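Poly A polymerase (Aquifex aeolicus, PDB 4WBY) adds the terminal adenosine to tRNA ending in CC, using ATP and magnesium, this chain being the nucleotidyltransferase portion of a longer protein. Local coordinates at residues 151-156 with 180-185; 166-171 with 229-234; 196-201 with 233-238. One frame throughout, in Å; residues are numbered along the deposited sequence. Where two conformers were deposited one is given.

Contact 1 of 3, residues 151-156 with 180-185; sequences VIRVLH and KLSRST. With GOL (glycerol), chain G.
I152 N gives its hydrogen to K180 O in a 2.8 Å bond, the shortest across this contact. One rung on, the S182 amide N donates to I152 O at 2.9 Å, and L181 CA lies 3.5 Å from the same oxygen, a CA-H...O contact. These bonds pair strands 151-152 and 180-181 in parallel, closing a beta-alpha-beta crossover whose connection includes helix 165-177. L181 and I152 meet on one face, the methyl CD2 of L181 lying 3.9 Å from I152 CB, and both also touch A170 of that helix.

Past the strands, T185 takes over: its OG1 accepts from V154 N at 3.1 Å. S182 is the N-cap of helix 183-194, its OG receiving T185 N at 3.0 Å. R153 starts out with CG anti to the backbone N (chi1 -172°) and bends at chi3 (-53°), which brings S182 CB under one face of the guanidinium, toward its rim. NE pairs with D146, while NH1 points in plane at O2 of a glycerol, probably from the crystallisation liquor, 2.9 Å away. With a leucine at R153 the guanidinium is gone, and D146 would probably lose its ionic mate and S182 CB part of its cover. Backbone pairing and helix cap thus merge through T185, whose amide serves the cap and whose hydroxyl takes the V154 amide just past the strand.

Contact 2 of 3, residues 166-171 with 229-234; sequences RILRAL and YRVLEE
V231 pushes its two methyls among three side chains of helix 165-177. Its chi1 of -56° sends CG1 toward I167 and L171 and turns CG2 to L168. CG2 meets L168 CD2 at 3.6 Å, the two side chains crossing at a slant. CG1 lies 4.0 Å from I167 CG2, those side chains running antiparallel alongside each other. The same methyl faces L171 CD1 tip to tip, also at 4.0 Å between CG1 and CD1. The other L171 methyl, CD2, meets the Y229 ring at 3.7 Å from Y229 CD2. All five residues are buried, and no hydrogen bond passes between the segments.

The EDxxRxxR signature of class II tRNA nucleotidyltransferases runs from E162 to R169, its two arginines on this helix, and residues 166-171 belong to the ATP-binding site. R166 and R169 lie on another side of the helix from the V231 contact: R166 pairs with E162 and R169 with D119, itself an ATP-binding residue.

What sets V231 in place is the end of helix 219-228. A Schellman motif with R230 at positive phi (59°) closes it, V231 N bonding back to Y226 O, and the Y226 side chain packs on L168, L171 and V231. Y229 is held at its far end, where OH bonds to E186 of helix 183-194. L189 of that helix touches both I167 and Y229, while L206 and I210 of helix 203-214 cover L168.

Contact 3 of 3, residues 196-201 with 233-238; sequences GLLKEA and EEIIEG
K199 leaves its backbone with CG anti to N (chi1 179°), then folds at chi3 and chi4 (-66° and -61°), curling its ammonium back over the E234 backbone. NZ ends 3.4 Å from E234 O, a weak hydrogen bond. The E234 side chain crosses the lysine at about a right angle, its OE1 lying 3.5 Å from K199 CE. Between NZ and OE1 the distance is 4.1 Å, so the opposite charges sit near each other without forming a salt bridge.

Water does much of the joining. One molecule accepts from K199 N and donates to E234 OE1 at 2.7 Å, tying the carboxylate to the backbone of the facing loop. A second lies between L198 O and E234 O, 2.9 Å from the latter, and a third sits 2.6 Å from E234 O; both have more acceptors in reach than hydrogens to give.

Beneath this polar layer L198 sets its CD2 3.9 Å from E234 CB, with I235 CD1 a looser neighbour. L198 begins a type I turn to A201, following the Schellman motif at G196 that ends helix 183-194. I235 O bonds R203 of helix 203-214, and the I235 side chain reaches L168 of helix 165-177. Two interhelical loops therefore meet through a hydrated layer with loosely paired charges over an apolar floor, and the nearby ammonium and waters would probably make the E234 carbonyl a more polarised acceptor.

Overall arrangement
Helix 165-177, part of the ATP site, ties the contacts together. It belongs to the crossover closed by contact 1, its residues 166-171 form one side of contact 2, and contact 3 reaches it where I235 CD1 lies 3.9 Å from L168 CD1. The centres of contacts 1 and 2 are 14 Å apart, and they touch where L181 CD1 meets Y229 OH at 3.7 Å. Contacts 2 and 3, with centres 9 Å apart, share E233 and E234, and V231 CB lies 3.7 Å from L198 CD2. Contacts 1 and 3 do not meet, their nearest atoms about 11 Å apart. At contact 1, the V154 side chain is about 6 Å from that of ATP-binding D119.

Contact 1 of 3, residues 151-156 with 180-185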
loop_
_atom_site.group_PDB
_atom_site.type_symbol
_atom_site.label_atom_id
_atom_site.label_comp_id
_atom_site.label_asym_id
_atom_site.label_seq_id
_atom_site.Cartn_x
_atom_site.Cartn_y
_atom_site.Cartn_z
ATOM N N VAL A 151 3.658 7.931 18.256
ATOM C CA VAL A 151 3.673 9.262 17.675
ATOM C C VAL A 151 4.394 9.306 16.329
ATOM O O VAL A 151 5.510 8.794 16.187
ATOM C CB VAL A 151 4.356 10.270 18.645
ATOM C CG1 VAL A 151 4.661 11.582 17.938
ATOM C CG2 VAL A 151 3.470 10.492 19.878
ATOM N N ILE A 152 3.740 9.922 15.345
ATOM C CA ILE A 152 4.372 10.303 14.081
ATOM C C ILE A 152 4.888 11.741 14.202
ATOM O O ILE A 152 4.113 12.678 14.396
ATOM C CB ILE A 152 3.393 10.190 12.890
ATOM C CG1 ILE A 152 2.867 8.754 12.748
ATOM C CG2 ILE A 152 4.048 10.656 11.596
ATOM C CD1 ILE A 152 3.937 7.692 12.518
ATOM N N ARG A 153 6.199 11.905 14.072
ATOM C CA ARG A 153 6.872 13.178 14.289
ATOM C C ARG A 153 7.889 13.426 13.191
ATOM O O ARG A 153 8.727 12.558 12.924
ATOM C CB ARG A 153 7.585 13.168 15.648
ATOM C CG ARG A 153 8.143 14.510 16.058
ATOM C CD ARG A 153 9.070 14.403 17.254
ATOM N NE ARG A 153 8.438 13.699 18.365
ATOM C CZ ARG A 153 7.643 14.259 19.268
ATOM N NH1 ARG A 153 7.373 15.564 19.216
ATOM N NH2 ARG A 153 7.116 13.503 20.225
ATOM N N VAL A 154 7.843 14.601 12.560
ATOM C CA VAL A 154 8.875 14.945 11.583
ATOM C C VAL A 154 10.226 15.219 12.268
ATOM O O VAL A 154 10.294 15.477 13.476
ATOM C CB VAL A 154 8.469 16.168 10.717
ATOM C CG1 VAL A 154 7.283 15.812 9.819
ATOM C CG2 VAL A 154 8.193 17.399 11.588
ATOM N N LEU A 155 11.293 15.174 11.481
ATOM C CA LEU A 155 12.655 15.337 11.994
ATOM C C LEU A 155 13.072 16.790 12.181
ATOM O O LEU A 155 14.015 17.082 12.930
ATOM C CB LEU A 155 13.654 14.641 11.062
ATOM C CG LEU A 155 13.356 13.184 10.686
ATOM C CD1 LEU A 155 14.547 12.551 9.993
ATOM C CD2 LEU A 155 12.973 12.372 11.891
ATOM N N HIS A 156 12.396 17.681 11.464
ATOM C CA HIS A 156 12.687 19.108 11.499
ATOM C C HIS A 156 11.421 19.845 11.097
ATOM O O HIS A 156 10.626 19.319 10.317
ATOM C CB HIS A 156 13.825 19.428 10.515
ATOM C CG HIS A 156 14.229 20.873 10.481
ATOM N ND1 HIS A 156 13.458 21.856 9.896
ATOM C CD2 HIS A 156 15.332 21.496 10.959
ATOM C CE1 HIS A 156 14.066 23.023 10.022
ATOM N NE2 HIS A 156 15.203 22.832 10.668
ATOM N N LYS A 180 -0.692 8.644 16.470
ATOM C CA LYS A 180 -1.149 10.015 16.307
ATOM C C LYS A 180 -0.006 10.900 15.830
ATOM O O LYS A 180 1.154 10.610 16.092
ATOM C CB LYS A 180 -1.706 10.549 17.623
ATOM C CG LYS A 180 -2.999 9.866 18.062
ATOM C CD LYS A 180 -3.591 10.522 19.300
ATOM C CE LYS A 180 -3.934 11.987 19.049
ATOM N NZ LYS A 180 -4.869 12.159 17.899
ATOM N N LEU A 181 -0.328 11.979 15.128
ATOM C CA LEU A 181 0.668 13.008 14.866
ATOM C C LEU A 181 1.082 13.692 16.165
ATOM O O LEU A 181 0.244 13.926 17.045
ATOM C CB LEU A 181 0.129 14.050 13.881
ATOM C CG LEU A 181 -0.402 13.533 12.547
ATOM C CD1 LEU A 181 -0.979 14.696 11.759
ATOM C CD2 LEU A 181 0.723 12.858 11.801
ATOM N N SER A 182 2.361 14.040 16.283
ATOM C CA SER A 182 2.781 14.878 17.406
ATOM C C SER A 182 2.041 16.214 17.311
ATOM O O SER A 182 1.589 16.602 16.236
ATOM C CB SER A 182 4.305 15.089 17.424
ATOM O OG SER A 182 4.700 16.313 16.827
ATOM N N ARG A 183 1.919 16.916 18.432
ATOM C CA ARG A 183 1.188 18.176 18.433
ATOM C C ARG A 183 1.766 19.169 17.430
ATOM O O ARG A 183 1.021 19.753 16.639
ATOM C CB ARG A 183 1.173 18.775 19.839
ATOM C CG ARG A 183 0.401 17.924 20.824
ATOM C CD ARG A 183 0.516 18.464 22.244
ATOM N NE ARG A 183 0.193 17.443 23.236
ATOM C CZ ARG A 183 1.101 16.762 23.927
ATOM N NH1 ARG A 183 2.392 17.002 23.738
ATOM N NH2 ARG A 183 0.722 15.849 24.811
ATOM N N SER A 184 3.085 19.351 17.431
ATOM C CA SER A 184 3.671 20.298 16.484
ATOM C C SER A 184 3.624 19.757 15.055
ATOM O O SER A 184 3.401 20.516 14.117
ATOM C CB SER A 184 5.109 20.652 16.861
ATOM O OG SER A 184 5.936 19.509 16.875
ATOM N N THR A 185 3.835 18.457 14.887
ATOM C CA THR A 185 3.753 17.860 13.551
ATOM C C THR A 185 2.356 18.064 12.956
ATOM O O THR A 185 2.222 18.368 11.766
ATOM C CB THR A 185 4.123 16.366 13.591
ATOM O OG1 THR A 185 5.518 16.250 13.897
ATOM C CG2 THR A 185 3.864 15.674 12.249
HETATM C C1 GOL G . 3.642 16.218 20.869
HETATM O O1 GOL G . 4.301 15.226 21.623
HETATM C C2 GOL G . 4.630 17.377 20.870
HETATM O O2 GOL G . 5.830 16.828 21.350
HETATM C C3 GOL G . 4.928 17.936 19.486
HETATM O O3 GOL G . 6.021 18.808 19.678
#

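Contact 2 of 3, residues 166-171 with 229-234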
loop_
_atom_site.group_PDB
_atom_site.type_symbol
_atom_site.label_atom_id
_atom_site.label_comp_id
_atom_site.label_asym_id
_atom_site.label_seq_id
_atom_site.Cartn_x
_atom_site.Cartn_y
_atom_site.Cartn_z
ATOM N N ARG A 166 5.259 14.210 2.107
ATOM C CA ARG A 166 5.301 13.688 3.473
ATOM C C ARG A 166 4.004 13.914 4.238
ATOM O O ARG A 166 3.754 13.230 5.221
ATOM C CB ARG A 166 6.464 14.304 4.251
ATOM C CG ARG A 166 7.817 13.857 3.747
ATOM C CD ARG A 166 8.916 14.602 4.471
ATOM N NE ARG A 166 10.230 14.200 4.003
ATOM C CZ ARG A 166 11.294 15.004 3.998
ATOM N NH1 ARG A 166 11.201 16.265 4.426
ATOM N NH2 ARG A 166 12.445 14.553 3.544
ATOM N N ILE A 167 3.199 14.883 3.807
ATOM C CA ILE A 167 1.869 15.074 4.389
ATOM C C ILE A 167 1.058 13.783 4.262
ATOM O O ILE A 167 0.471 13.295 5.234
ATOM C CB ILE A 167 1.113 16.231 3.701
ATOM C CG1 ILE A 167 1.816 17.571 3.968
ATOM C CG2 ILE A 167 -0.364 16.273 4.122
ATOM C CD1 ILE A 167 1.350 18.693 3.047
ATOM N N LEU A 168 1.017 13.234 3.053
ATOM C CA LEU A 168 0.301 11.983 2.830
ATOM C C LEU A 168 0.991 10.816 3.538
ATOM O O LEU A 168 0.318 9.954 4.113
ATOM C CB LEU A 168 0.159 11.690 1.327
ATOM C CG LEU A 168 -0.666 12.671 0.490
ATOM C CD1 LEU A 168 -0.777 12.154 -0.938
ATOM C CD2 LEU A 168 -2.045 12.923 1.082
ATOM N N ARG A 169 2.324 10.780 3.491
ATOM C CA ARG A 169 3.063 9.678 4.116
ATOM C C ARG A 169 2.804 9.633 5.621
ATOM O O ARG A 169 2.667 8.551 6.194
ATOM C CB ARG A 169 4.567 9.806 3.863
ATOM C CG ARG A 169 4.974 9.649 2.413
ATOM C CD ARG A 169 6.487 9.765 2.241
ATOM N NE ARG A 169 7.230 8.827 3.071
ATOM C CZ ARG A 169 7.617 7.615 2.681
ATOM N NH1 ARG A 169 7.316 7.172 1.464
ATOM N NH2 ARG A 169 8.299 6.840 3.516
ATOM N N ALA A 170 2.732 10.804 6.254
ATOM C CA ALA A 170 2.468 10.861 7.695
ATOM C C ALA A 170 1.173 10.149 8.030
ATOM O O ALA A 170 1.078 9.425 9.027
ATOM C CB ALA A 170 2.411 12.305 8.181
ATOM N N LEU A 171 0.168 10.363 7.188
ATOM C CA LEU A 171 -1.149 9.803 7.438
ATOM C C LEU A 171 -1.167 8.306 7.135
ATOM O O LEU A 171 -1.867 7.546 7.805
ATOM C CB LEU A 171 -2.197 10.559 6.614
ATOM C CG LEU A 171 -2.202 12.075 6.864
ATOM C CD1 LEU A 171 -3.338 12.760 6.110
ATOM C CD2 LEU A 171 -2.257 12.381 8.367
ATOM N N TYR A 229 -7.779 15.801 7.551
ATOM C CA TYR A 229 -6.810 16.838 7.208
ATOM C C TYR A 229 -7.027 17.431 5.817
ATOM O O TYR A 229 -6.205 18.219 5.335
ATOM C CB TYR A 229 -5.387 16.290 7.371
ATOM C CG TYR A 229 -5.110 15.980 8.824
ATOM C CD1 TYR A 229 -5.036 17.004 9.766
ATOM C CD2 TYR A 229 -4.970 14.670 9.269
ATOM C CE1 TYR A 229 -4.810 16.729 11.118
ATOM C CE2 TYR A 229 -4.738 14.387 10.605
ATOM C CZ TYR A 229 -4.661 15.414 11.526
ATOM O OH TYR A 229 -4.437 15.121 12.855
ATOM N N ARG A 230 -8.144 17.061 5.193
ATOM C CA ARG A 230 -8.624 17.691 3.958
ATOM C C ARG A 230 -7.630 17.589 2.809
ATOM O O ARG A 230 -7.471 18.532 2.025
ATOM C CB ARG A 230 -8.960 19.164 4.209
ATOM C CG ARG A 230 -9.929 19.382 5.360
ATOM C CD ARG A 230 -10.159 20.864 5.604
ATOM N NE ARG A 230 -10.946 21.114 6.807
ATOM C CZ ARG A 230 -12.270 21.218 6.820
ATOM N NH1 ARG A 230 -12.957 21.083 5.694
ATOM N NH2 ARG A 230 -12.908 21.451 7.959
ATOM N N VAL A 231 -6.982 16.437 2.672
ATOM C CA VAL A 231 -5.925 16.349 1.680
ATOM C C VAL A 231 -6.424 16.025 0.263
ATOM O O VAL A 231 -5.867 16.546 -0.697
ATOM C CB VAL A 231 -4.848 15.322 2.086
ATOM C CG1 VAL A 231 -4.274 15.653 3.467
ATOM C CG2 VAL A 231 -5.395 13.930 2.074
ATOM N N LEU A 232 -7.469 15.203 0.116
ATOM C CA LEU A 232 -7.889 14.780 -1.227
ATOM C C LEU A 232 -8.464 15.947 -2.028
ATOM O O LEU A 232 -8.358 15.983 -3.256
ATOM C CB LEU A 232 -8.915 13.650 -1.162
ATOM C CG LEU A 232 -8.366 12.297 -0.710
ATOM C CD1 LEU A 232 -9.500 11.296 -0.527
ATOM C CD2 LEU A 232 -7.324 11.775 -1.701
ATOM N N GLU A 233 -9.042 16.914 -1.320
ATOM C CA GLU A 233 -9.579 18.117 -1.945
ATOM C C GLU A 233 -8.490 18.940 -2.638
ATOM O O GLU A 233 -8.778 19.727 -3.543
ATOM C CB GLU A 233 -10.302 18.974 -0.898
ATOM C CG GLU A 233 -11.552 18.312 -0.303
ATOM C CD GLU A 233 -11.285 17.474 0.950
ATOM O OE1 GLU A 233 -10.155 16.952 1.134
ATOM O OE2 GLU A 233 -12.228 17.341 1.762
ATOM N N GLU A 234 -7.242 18.743 -2.212
ATOM C CA GLU A 234 -6.096 19.442 -2.783
ATOM C C GLU A 234 -5.518 18.731 -3.994
ATOM O O GLU A 234 -4.669 19.286 -4.694
ATOM C CB GLU A 234 -4.985 19.592 -1.739
ATOM C CG GLU A 234 -5.400 20.342 -0.496
ATOM C CD GLU A 234 -5.802 21.750 -0.812
ATOM O OE1 GLU A 234 -4.917 22.529 -1.236
ATOM O OE2 GLU A 234 -7.003 22.070 -0.660
#

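Contact 3 of 3, residues 196-201 with 233-238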
loop_
_atom_site.group_PDB
_atom_site.type_symbol
_atom_site.label_atom_id
_atom_site.label_comp_id
_atom_site.label_asym_id
_atom_site.label_seq_id
_atom_site.Cartn_x
_atom_site.Cartn_y
_atom_site.Cartn_z
ATOM N N GLY A 196 -1.378 25.822 0.753
ATOM C CA GLY A 196 -1.452 25.400 -0.635
ATOM C C GLY A 196 -0.288 24.533 -1.068
ATOM O O GLY A 196 -0.135 24.256 -2.250
ATOM N N LEU A 197 0.532 24.085 -0.127
ATOM C CA LEU A 197 1.768 23.409 -0.503
ATOM C C LEU A 197 1.520 22.024 -1.083
ATOM O O LEU A 197 2.310 21.522 -1.877
ATOM C CB LEU A 197 2.712 23.326 0.698
ATOM C CG LEU A 197 3.019 24.680 1.342
ATOM C CD1 LEU A 197 4.058 24.519 2.432
ATOM C CD2 LEU A 197 3.467 25.697 0.293
ATOM N N LEU A 198 0.419 21.406 -0.691
ATOM C CA LEU A 198 0.114 20.086 -1.180
ATOM C C LEU A 198 -0.366 20.191 -2.616
ATOM O O LEU A 198 0.033 19.411 -3.486
ATOM C CB LEU A 198 -0.941 19.435 -0.285
ATOM C CG LEU A 198 -1.310 17.982 -0.502
ATOM C CD1 LEU A 198 -0.092 17.098 -0.374
ATOM C CD2 LEU A 198 -2.416 17.583 0.473
ATOM N N LYS A 199 -1.209 21.187 -2.868
ATOM C CA LYS A 199 -1.792 21.370 -4.187
ATOM C C LYS A 199 -0.706 21.599 -5.241
ATOM O O LYS A 199 -0.862 21.215 -6.399
ATOM C CB LYS A 199 -2.783 22.538 -4.173
ATOM C CG LYS A 199 -3.440 22.822 -5.508
ATOM C CD LYS A 199 -4.501 23.897 -5.366
ATOM C CE LYS A 199 -5.658 23.409 -4.511
ATOM N NZ LYS A 199 -6.323 22.224 -5.123
ATOM N N GLU A 200 0.409 22.184 -4.819
ATOM C CA GLU A 200 1.492 22.559 -5.726
ATOM C C GLU A 200 2.640 21.546 -5.809
ATOM O O GLU A 200 3.592 21.753 -6.559
ATOM C CB GLU A 200 2.055 23.924 -5.306
ATOM C CG GLU A 200 1.058 25.052 -5.466
ATOM C CD GLU A 200 1.528 26.340 -4.834
ATOM O OE1 GLU A 200 2.757 26.523 -4.682
ATOM O OE2 GLU A 200 0.663 27.172 -4.490
ATOM N N ALA A 201 2.554 20.463 -5.042
ATOM C CA ALA A 201 3.603 19.436 -4.991
ATOM C C ALA A 201 3.669 18.613 -6.289
ATOM O O ALA A 201 2.682 18.545 -7.011
ATOM C CB ALA A 201 3.364 18.522 -3.802
ATOM N N GLU A 233 -9.042 16.914 -1.320
ATOM C CA GLU A 233 -9.579 18.117 -1.945
ATOM C C GLU A 233 -8.490 18.940 -2.638
ATOM O O GLU A 233 -8.778 19.727 -3.543
ATOM C CB GLU A 233 -10.302 18.974 -0.898
ATOM C CG GLU A 233 -11.552 18.312 -0.303
ATOM C CD GLU A 233 -11.285 17.474 0.950
ATOM O OE1 GLU A 233 -10.155 16.952 1.134
ATOM O OE2 GLU A 233 -12.228 17.341 1.762
ATOM N N GLU A 234 -7.242 18.743 -2.212
ATOM C CA GLU A 234 -6.096 19.442 -2.783
ATOM C C GLU A 234 -5.518 18.731 -3.994
ATOM O O GLU A 234 -4.669 19.286 -4.694
ATOM C CB GLU A 234 -4.985 19.592 -1.739
ATOM C CG GLU A 234 -5.400 20.342 -0.496
ATOM C CD GLU A 234 -5.802 21.750 -0.812
ATOM O OE1 GLU A 234 -4.917 22.529 -1.236
ATOM O OE2 GLU A 234 -7.003 22.070 -0.660
ATOM N N ILE A 235 -5.948 17.492 -4.212
ATOM C CA ILE A 235 -5.313 16.626 -5.201
ATOM C C ILE A 235 -6.252 16.228 -6.335
ATOM O O ILE A 235 -5.892 16.303 -7.509
ATOM C CB ILE A 235 -4.764 15.354 -4.531
ATOM C CG1 ILE A 235 -3.766 15.729 -3.434
ATOM C CG2 ILE A 235 -4.092 14.448 -5.565
ATOM C CD1 ILE A 235 -3.295 14.546 -2.617
ATOM N N ILE A 236 -7.457 15.799 -5.987
ATOM C CA ILE A 236 -8.400 15.344 -6.999
ATOM C C ILE A 236 -9.371 16.465 -7.332
ATOM O O ILE A 236 -10.213 16.828 -6.514
ATOM C CB ILE A 236 -9.162 14.085 -6.534
ATOM C CG1 ILE A 236 -8.169 12.986 -6.143
ATOM C CG2 ILE A 236 -10.120 13.592 -7.625
ATOM C CD1 ILE A 236 -8.814 11.765 -5.522
ATOM N N GLU A 237 -9.230 17.023 -8.532
ATOM C CA GLU A 237 -10.080 18.121 -8.969
ATOM C C GLU A 237 -11.553 17.734 -8.884
ATOM O O GLU A 237 -11.965 16.706 -9.420
ATOM C CB GLU A 237 -9.724 18.534 -10.398
ATOM C CG GLU A 237 -9.385 20.005 -10.543
ATOM C CD GLU A 237 -10.503 20.906 -10.064
ATOM O OE1 GLU A 237 -10.231 21.806 -9.239
ATOM O OE2 GLU A 237 -11.653 20.715 -10.514
ATOM N N GLY A 238 -12.333 18.552 -8.185
ATOM C CA GLY A 238 -13.759 18.324 -8.057
ATOM C C GLY A 238 -14.183 17.292 -7.026
ATOM O O GLY A 238 -15.373 16.982 -6.916
HETATM O O HOH W 1 -2.030 18.289 -5.311
HETATM O O HOH W 2 -2.432 22.325 -0.106
HETATM O O HOH W 3 -3.670 19.391 -7.125
#